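Local coordinates for BF1531-like N-terminal domain-containing protein (Bacteroides fragilis, PDB 3SLR) that is of unknown function but, in this N-terminal part of the longer protein, binds magnesium in a phosphatase domain and may act on ester bonds, at residues K41-L46 with R209-I214; R47-E52 with A216-F221. All coordinates share one frame; numbering follows the deposited sequence.

Interaction 1 packs helix 34-46 against helix 203-217, and interaction 2 lies just beyond it, where helix 34-46 has ended and helix 203-217 is running out; their centres are about 7 Å apart. The two are joined along the chain as well as through space. Gly44 O probably accepts a hydrogen bond from Tyr49 N at 2.9 Å, at the helix end that leads to strand 50-55. Asp212 OD1 meets Arg47 NH1 in a 2.8 Å salt bridge, tying the second helix to the turn after the first. Both contacts stand away from the magnesium site of Asp228, Asp230 and Asp336; the 216-221 segment leads toward strand 224-227, after which Asp228 and Asp230 come.

Interaction 1: K41-L46 with R209-I214; sequences KGEGIL and RTIDII
Glu43 meets Ile211 with the stem of its side chain and not with its flat carboxylate, whose oxygens instead bond beyond the contact: OE1 to Ser207 OG and OE2, in a salt bridge, to Arg47 NH2. The planar group that Ile211 does cover is the guanidinium of Arg47, since the CG2 methyl sits over one face, 3.6 Å from Arg47 CZ. Between the two helices no hydrogen bond forms: the side-chain atoms that touch are aliphatic, and Gly44 offers backbone, its N 3.7 Å from Ile211 CG1. Glu43 CG lies 3.4 Å from Ile211 CG1, and Glu43 CB is 3.7 Å from that same CG1, as the side chains run past each other in opposite directions. Glu43 CG stands anti to the backbone N (chi1 -175°), which holds the stem against isoleucine, and a bend at chi2 (88°) turns the acid off toward its polar partners.

Having no side chain, Gly44 leaves room for the branched Ile211, and its CA comes within 6.0 Å of Ile211 CA. Ile211 CD1 rests 3.8 Å from Gly44 CA, curled there by chi2 of -57°. The helices belong to the FkbH-type N-terminal domain, assigned by sequence to the SGNH-hydrolase clan, which is built round a parallel five-stranded sheet in the order 2-1-3-4-5. Helix 34-46 forms the link of a beta-alpha-beta crossover between strands 22-29 and 50-55, while Ile213 and Ile214 of helix 203-217 touch Ile124 on strand 122-126. Glutamate suits its place because its methylenes can pack while its buried acid is paired. Glu43 OE2 and Asp212 OD1 are 6.0 Å apart, and Arg47, bonded to both acids, probably offsets their repulsion. Tyr4 and Leu9 of helix 6-12 also touch Glu43.

Interaction 2: R47-E52 with A216-F221; sequences RNYNIE and AIQGKF
The phenol end of Tyr49 reaches across to Gln218 and Lys220, and this one side chain supplies the whole contact from its segment. Its OH lies 3.5 Å from Gln218 CB, with Tyr49 CZ at 4.1 Å from the same carbon. The approach to the ring is oblique, and the glutamine amide stands almost upright to it, the planes being 83° apart. Tyrosine and glutamine pass one another in opposite directions; the methylenes touch, and the amide is used elsewhere: Gln218 NE2 bonds to Tyr79 OH. A bend at chi2 (-73°) carries the amide away from Tyr49 OH.

Lys220 meets the same hydroxyl with its aliphatic base, Lys220 CG being 4.0 Å from Tyr49 OH. The chain crosses the tyrosine aslant and then leads off to a salt bridge between its NZ and Asp329 OD2. A long lysine suits this place, since its first methylenes can lie against the Tyr49 hydroxyl while its charge finds an acid farther away. Leu23 of strand 22-29 and Ala215 of helix 203-217 also touch Tyr49, whose broad flat ring thus bridges sheet and helix.

Both segments contain helix ends of one kind. Gly219, with phi of 100°, leaves helix 203-217 between the two residues that receive Tyr49, and Gly219 N bonds to Ala216 O at 3.0 Å. At these backbone angles a beta carbon would press on the preceding carbonyl oxygen, which is why glycine suits the position. Asn48, also at positive phi, ends helix 34-46 before strand 50-55 begins. Each is the C-prime residue of a Schellman motif.

Interaction 1: K41-L46 with R209-I214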
ATOM      1  N   LYS A  41      15.049   0.797   6.606  1.00 16.67           N
ATOM      2  CA  LYS A  41      15.484   0.432   7.948  1.00 18.10           C
ATOM      3  C   LYS A  41      14.746   1.268   9.000  1.00 19.74           C
ATOM      4  O   LYS A  41      14.213   0.731   9.973  1.00 19.04           O
ATOM      5  CB  LYS A  41      17.003   0.586   8.066  1.00 18.52           C
ATOM      6  CG  LYS A  41      17.556   0.192   9.431  1.00 22.19           C
ATOM      7  CD  LYS A  41      19.083   0.147   9.388  1.00 28.75           C
ATOM      8  CE  LYS A  41      19.654  -0.315  10.720  1.00 35.54           C
ATOM      9  NZ  LYS A  41      19.199   0.568  11.826  1.00 38.97           N
ATOM     10  N   GLY A  42      14.697   2.579   8.786  1.00 17.04           N
ATOM     11  CA  GLY A  42      13.989   3.473   9.685  1.00 17.17           C
ATOM     12  C   GLY A  42      12.486   3.219   9.739  1.00 18.67           C
ATOM     13  O   GLY A  42      11.879   3.253  10.810  1.00 20.10           O
ATOM     14  N   GLU A  43      11.878   2.980   8.578  1.00 15.83           N
ATOM     15  CA  GLU A  43      10.455   2.656   8.523  1.00 18.71           C
ATOM     16  C   GLU A  43      10.173   1.384   9.329  1.00 20.52           C
ATOM     17  O   GLU A  43       9.202   1.318  10.084  1.00 17.59           O
ATOM     18  CB  GLU A  43      10.002   2.487   7.066  1.00 17.17           C
ATOM     19  CG  GLU A  43       8.509   2.255   6.900  1.00 15.54           C
ATOM     20  CD  GLU A  43       7.712   3.543   6.783  1.00 19.46           C
ATOM     21  OE1 GLU A  43       8.133   4.443   6.022  1.00 20.40           O
ATOM     22  OE2 GLU A  43       6.653   3.649   7.434  1.00 21.78           O
ATOM     23  N   GLY A  44      11.040   0.385   9.185  1.00 17.86           N
ATOM     24  CA  GLY A  44      10.866  -0.869   9.891  1.00 19.50           C
ATOM     25  C   GLY A  44      10.927  -0.674  11.400  1.00 20.78           C
ATOM     26  O   GLY A  44      10.134  -1.249  12.148  1.00 18.47           O
ATOM     27  N   ILE A  45      11.856   0.163  11.843  1.00 20.35           N
ATOM     28  CA  ILE A  45      12.006   0.443  13.272  1.00 20.48           C
ATOM     29  C   ILE A  45      10.748   1.114  13.821  1.00 23.13           C
ATOM     30  O   ILE A  45      10.264   0.775  14.901  1.00 22.87           O
ATOM     31  CB  ILE A  45      13.248   1.313  13.534  1.00 24.56           C
ATOM     32  CG1 ILE A  45      14.515   0.512  13.236  1.00 22.87           C
ATOM     33  CG2 ILE A  45      13.255   1.837  14.962  1.00 26.05           C
ATOM     34  CD1 ILE A  45      15.778   1.317  13.314  1.00 25.77           C
ATOM     35  N   LEU A  46      10.206   2.059  13.064  1.00 20.35           N
ATOM     36  CA  LEU A  46       8.970   2.720  13.445  1.00 20.51           C
ATOM     37  C   LEU A  46       7.780   1.769  13.409  1.00 21.20           C
ATOM     38  O   LEU A  46       6.730   2.066  13.979  1.00 25.73           O
ATOM     39  CB  LEU A  46       8.720   3.935  12.554  1.00 22.38           C
ATOM     40  CG  LEU A  46       9.707   5.080  12.775  1.00 24.50           C
ATOM     41  CD1 LEU A  46       9.501   6.150  11.720  1.00 23.76           C
ATOM     42  CD2 LEU A  46       9.563   5.673  14.170  1.00 26.87           C
ATOM     43  N   ARG A 209       5.379   1.371   1.931  1.00 12.98           N
ATOM     44  CA  ARG A 209       4.751   0.286   1.175  1.00 14.30           C
ATOM     45  C   ARG A 209       5.558  -1.010   1.212  1.00 15.12           C
ATOM     46  O   ARG A 209       5.002  -2.102   1.048  1.00 16.84           O
ATOM     47  CB  ARG A 209       4.519   0.719  -0.278  1.00 15.75           C
ATOM     48  CG  ARG A 209       3.439   1.800  -0.436  1.00 15.47           C
ATOM     49  CD  ARG A 209       2.046   1.252  -0.163  1.00 14.69           C
ATOM     50  NE  ARG A 209       1.725   0.162  -1.081  1.00 16.41           N
ATOM     51  CZ  ARG A 209       0.896   0.256  -2.118  1.00 14.97           C
ATOM     52  NH1 ARG A 209       0.255   1.399  -2.376  1.00 14.95           N
ATOM     53  NH2 ARG A 209       0.696  -0.805  -2.894  1.00 14.51           N
ATOM     54  N   THR A 210       6.871  -0.894   1.410  1.00 13.25           N
ATOM     55  CA  THR A 210       7.725  -2.074   1.523  1.00 14.91           C
ATOM     56  C   THR A 210       7.537  -2.702   2.898  1.00 14.60           C
ATOM     57  O   THR A 210       7.362  -3.912   3.024  1.00 14.19           O
ATOM     58  CB  THR A 210       9.196  -1.708   1.298  1.00 14.55           C
ATOM     59  OG1 THR A 210       9.316  -1.100   0.010  1.00 15.58           O
ATOM     60  CG2 THR A 210      10.092  -2.936   1.358  1.00 15.67           C
ATOM     61  N   ILE A 211       7.558  -1.866   3.922  1.00 12.63           N
ATOM     62  CA  ILE A 211       7.379  -2.370   5.279  1.00 14.32           C
ATOM     63  C   ILE A 211       5.955  -2.902   5.489  1.00 14.88           C
ATOM     64  O   ILE A 211       5.767  -3.848   6.254  1.00 14.81           O
ATOM     65  CB  ILE A 211       7.771  -1.332   6.356  1.00 15.32           C
ATOM     66  CG1 ILE A 211       9.279  -1.018   6.298  1.00 16.25           C
ATOM     67  CG2 ILE A 211       7.378  -1.831   7.762  1.00 14.63           C
ATOM     68  CD1 ILE A 211      10.217  -2.243   6.459  1.00 16.06           C
ATOM     69  N   ASP A 212       4.960  -2.332   4.798  1.00 13.60           N
ATOM     70  CA  ASP A 212       3.589  -2.835   4.919  1.00 14.93           C
ATOM     71  C   ASP A 212       3.581  -4.326   4.596  1.00 16.09           C
ATOM     72  O   ASP A 212       2.862  -5.107   5.226  1.00 15.92           O
ATOM     73  CB  ASP A 212       2.614  -2.147   3.939  1.00 14.64           C
ATOM     74  CG  ASP A 212       2.338  -0.683   4.272  1.00 18.51           C
ATOM     75  OD1 ASP A 212       2.532  -0.254   5.432  1.00 17.09           O
ATOM     76  OD2 ASP A 212       1.908   0.046   3.345  1.00 17.65           O
ATOM     77  N   ILE A 213       4.365  -4.715   3.592  1.00 14.27           N
ATOM     78  CA  ILE A 213       4.382  -6.107   3.144  1.00 13.30           C
ATOM     79  C   ILE A 213       5.069  -6.984   4.192  1.00 16.17           C
ATOM     80  O   ILE A 213       4.541  -8.013   4.589  1.00 15.34           O
ATOM     81  CB  ILE A 213       5.085  -6.268   1.780  1.00 14.31           C
ATOM     82  CG1 ILE A 213       4.237  -5.609   0.678  1.00 13.69           C
ATOM     83  CG2 ILE A 213       5.298  -7.746   1.461  1.00 14.09           C
ATOM     84  CD1 ILE A 213       4.996  -5.397  -0.666  1.00 14.65           C
ATOM     85  N   ILE A 214       6.251  -6.568   4.624  1.00 13.58           N
ATOM     86  CA  ILE A 214       6.967  -7.297   5.664  1.00 15.12           C
ATOM     87  C   ILE A 214       6.102  -7.485   6.910  1.00 19.04           C
ATOM     88  O   ILE A 214       5.979  -8.600   7.417  1.00 19.27           O
ATOM     89  CB  ILE A 214       8.287  -6.597   6.000  1.00 15.00           C
ATOM     90  CG1 ILE A 214       9.215  -6.679   4.791  1.00 16.04           C
ATOM     91  CG2 ILE A 214       8.923  -7.217   7.246  1.00 16.42           C
ATOM     92  CD1 ILE A 214      10.585  -6.098   5.012  1.00 17.11           C
TER

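Interaction 2: R47-E52 with A216-F221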
ATOM      1  N   ARG A  47       7.949   0.621  12.753  1.00 19.94           N
ATOM      2  CA  ARG A  47       6.909  -0.414  12.727  1.00 21.29           C
ATOM      3  C   ARG A  47       7.253  -1.537  13.720  1.00 21.68           C
ATOM      4  O   ARG A  47       6.702  -2.639  13.650  1.00 20.88           O
ATOM      5  CB  ARG A  47       6.752  -0.994  11.315  1.00 19.50           C
ATOM      6  CG  ARG A  47       5.327  -1.381  10.918  1.00 20.27           C
ATOM      7  CD  ARG A  47       4.453  -0.168  10.656  1.00 20.69           C
ATOM      8  NE  ARG A  47       4.862   0.592   9.468  1.00 19.48           N
ATOM      9  CZ  ARG A  47       4.499   0.307   8.221  1.00 20.49           C
ATOM     10  NH1 ARG A  47       3.717  -0.738   7.971  1.00 19.34           N
ATOM     11  NH2 ARG A  47       4.935   1.066   7.214  1.00 17.87           N
ATOM     12  N   ASN A  48       8.200  -1.253  14.611  1.00 22.92           N
ATOM     13  CA  ASN A  48       8.575  -2.162  15.702  1.00 21.84           C
ATOM     14  C   ASN A  48       9.402  -3.379  15.281  1.00 23.59           C
ATOM     15  O   ASN A  48       9.314  -4.449  15.891  1.00 23.24           O
ATOM     16  CB  ASN A  48       7.333  -2.598  16.488  1.00 23.37           C
ATOM     17  CG  ASN A  48       6.560  -1.414  17.053  1.00 27.77           C
ATOM     18  OD1 ASN A  48       7.150  -0.464  17.574  1.00 27.62           O
ATOM     19  ND2 ASN A  48       5.232  -1.458  16.932  1.00 30.56           N
ATOM     20  N   TYR A  49      10.223  -3.208  14.252  1.00 19.96           N
ATOM     21  CA  TYR A  49      11.164  -4.250  13.852  1.00 20.94           C
ATOM     22  C   TYR A  49      12.588  -3.728  13.895  1.00 24.92           C
ATOM     23  O   TYR A  49      12.868  -2.624  13.428  1.00 25.32           O
ATOM     24  CB  TYR A  49      10.849  -4.766  12.447  1.00 21.96           C
ATOM     25  CG  TYR A  49       9.463  -5.350  12.320  1.00 22.46           C
ATOM     26  CD1 TYR A  49       9.144  -6.567  12.915  1.00 23.41           C
ATOM     27  CD2 TYR A  49       8.474  -4.686  11.604  1.00 21.67           C
ATOM     28  CE1 TYR A  49       7.882  -7.103  12.810  1.00 23.32           C
ATOM     29  CE2 TYR A  49       7.201  -5.217  11.491  1.00 24.90           C
ATOM     30  CZ  TYR A  49       6.911  -6.428  12.090  1.00 23.64           C
ATOM     31  OH  TYR A  49       5.649  -6.959  11.984  1.00 24.43           O
ATOM     32  N   ASN A  50      13.484  -4.512  14.486  1.00 24.30           N
ATOM     33  CA  ASN A  50      14.903  -4.211  14.417  1.00 28.71           C
ATOM     34  C   ASN A  50      15.449  -4.757  13.105  1.00 24.40           C
ATOM     35  O   ASN A  50      15.775  -5.938  13.004  1.00 22.60           O
ATOM     36  CB  ASN A  50      15.642  -4.831  15.602  1.00 28.07           C
ATOM     37  CG  ASN A  50      17.120  -4.480  15.618  1.00 32.04           C
ATOM     38  OD1 ASN A  50      17.883  -4.998  16.435  1.00 40.29           O
ATOM     39  ND2 ASN A  50      17.529  -3.586  14.726  1.00 30.80           N
ATOM     40  N   ILE A  51      15.511  -3.897  12.091  1.00 22.91           N
ATOM     41  CA  ILE A  51      15.935  -4.307  10.764  1.00 20.63           C
ATOM     42  C   ILE A  51      17.448  -4.299  10.595  1.00 21.22           C
ATOM     43  O   ILE A  51      18.083  -3.251  10.695  1.00 24.88           O
ATOM     44  CB  ILE A  51      15.350  -3.368   9.697  1.00 20.01           C
ATOM     45  CG1 ILE A  51      13.824  -3.352   9.794  1.00 23.76           C
ATOM     46  CG2 ILE A  51      15.858  -3.761   8.301  1.00 21.24           C
ATOM     47  CD1 ILE A  51      13.187  -4.690   9.530  1.00 24.39           C
ATOM     48  N   GLU A  52      18.027  -5.469  10.346  1.00 21.15           N
ATOM     49  CA  GLU A  52      19.430  -5.540   9.967  1.00 22.35           C
ATOM     50  C   GLU A  52      19.472  -5.526   8.448  1.00 22.67           C
ATOM     51  O   GLU A  52      19.094  -6.502   7.794  1.00 21.99           O
ATOM     52  CB  GLU A  52      20.108  -6.804  10.514  1.00 21.38           C
ATOM     53  CG  GLU A  52      21.590  -6.902  10.127  1.00 25.16           C
ATOM     54  CD  GLU A  52      22.257  -8.203  10.566  1.00 29.98           C
ATOM     55  OE1 GLU A  52      23.415  -8.451  10.151  1.00 31.47           O
ATOM     56  OE2 GLU A  52      21.639  -8.973  11.328  1.00 28.25           O
ATOM     57  N   ALA A 216       2.823  -7.456   7.200  1.00 15.66           N
ATOM     58  CA  ALA A 216       1.718  -8.366   6.918  1.00 17.91           C
ATOM     59  C   ALA A 216       2.182  -9.814   6.964  1.00 18.70           C
ATOM     60  O   ALA A 216       1.519 -10.666   7.550  1.00 19.78           O
ATOM     61  CB  ALA A 216       1.084  -8.054   5.548  1.00 17.53           C
ATOM     62  N   ILE A 217       3.317 -10.092   6.335  1.00 18.35           N
ATOM     63  CA  ILE A 217       3.890 -11.439   6.379  1.00 16.77           C
ATOM     64  C   ILE A 217       4.204 -11.878   7.816  1.00 20.85           C
ATOM     65  O   ILE A 217       3.996 -13.040   8.178  1.00 20.22           O
ATOM     66  CB  ILE A 217       5.134 -11.554   5.469  1.00 18.26           C
ATOM     67  CG1 ILE A 217       4.716 -11.396   4.004  1.00 16.63           C
ATOM     68  CG2 ILE A 217       5.808 -12.892   5.652  1.00 21.51           C
ATOM     69  CD1 ILE A 217       5.858 -11.097   3.042  1.00 15.75           C
ATOM     70  N   GLN A 218       4.680 -10.943   8.633  1.00 16.15           N
ATOM     71  CA  GLN A 218       4.976 -11.226  10.039  1.00 18.70           C
ATOM     72  C   GLN A 218       3.711 -11.362  10.894  1.00 23.11           C
ATOM     73  O   GLN A 218       3.795 -11.700  12.078  1.00 24.88           O
ATOM     74  CB  GLN A 218       5.899 -10.150  10.624  1.00 19.52           C
ATOM     75  CG  GLN A 218       7.273 -10.086   9.963  1.00 19.06           C
ATOM     76  CD  GLN A 218       8.156 -11.262  10.345  1.00 22.21           C
ATOM     77  OE1 GLN A 218       8.308 -11.591  11.528  1.00 26.53           O
ATOM     78  NE2 GLN A 218       8.727 -11.911   9.350  1.00 21.66           N
ATOM     79  N   GLY A 219       2.550 -11.095  10.297  1.00 22.35           N
ATOM     80  CA  GLY A 219       1.274 -11.299  10.968  1.00 23.30           C
ATOM     81  C   GLY A 219       0.645 -10.040  11.536  1.00 24.22           C
ATOM     82  O   GLY A 219      -0.296 -10.108  12.338  1.00 26.96           O
ATOM     83  N   LYS A 220       1.164  -8.885  11.128  1.00 18.40           N
ATOM     84  CA  LYS A 220       0.594  -7.614  11.541  1.00 18.76           C
ATOM     85  C   LYS A 220      -0.083  -6.954  10.343  1.00 21.60           C
ATOM     86  O   LYS A 220       0.583  -6.481   9.416  1.00 21.26           O
ATOM     87  CB  LYS A 220       1.657  -6.689  12.137  1.00 18.40           C
ATOM     88  CG  LYS A 220       2.005  -7.007  13.595  1.00 29.42           C
ATOM     89  CD  LYS A 220       0.773  -6.904  14.501  1.00 32.09           C
ATOM     90  CE  LYS A 220       1.087  -7.295  15.942  1.00 37.31           C
ATOM     91  NZ  LYS A 220      -0.152  -7.430  16.767  1.00 40.39           N
ATOM     92  N   PHE A 221      -1.411  -6.951  10.367  1.00 19.25           N
ATOM     93  CA  PHE A 221      -2.208  -6.388   9.285  1.00 17.28           C
ATOM     94  C   PHE A 221      -3.592  -6.034   9.824  1.00 20.18           C
ATOM     95  O   PHE A 221      -4.038  -6.587  10.844  1.00 19.60           O
ATOM     96  CB  PHE A 221      -2.314  -7.377   8.115  1.00 19.69           C
ATOM     97  CG  PHE A 221      -2.839  -8.734   8.509  1.00 22.58           C
ATOM     98  CD1 PHE A 221      -1.972  -9.726   8.955  1.00 24.00           C
ATOM     99  CD2 PHE A 221      -4.194  -9.014   8.448  1.00 21.24           C
ATOM    100  CE1 PHE A 221      -2.452 -10.976   9.321  1.00 23.81           C
ATOM    101  CE2 PHE A 221      -4.682 -10.264   8.810  1.00 22.45           C
ATOM    102  CZ  PHE A 221      -3.814 -11.243   9.248  1.00 27.16           C
TER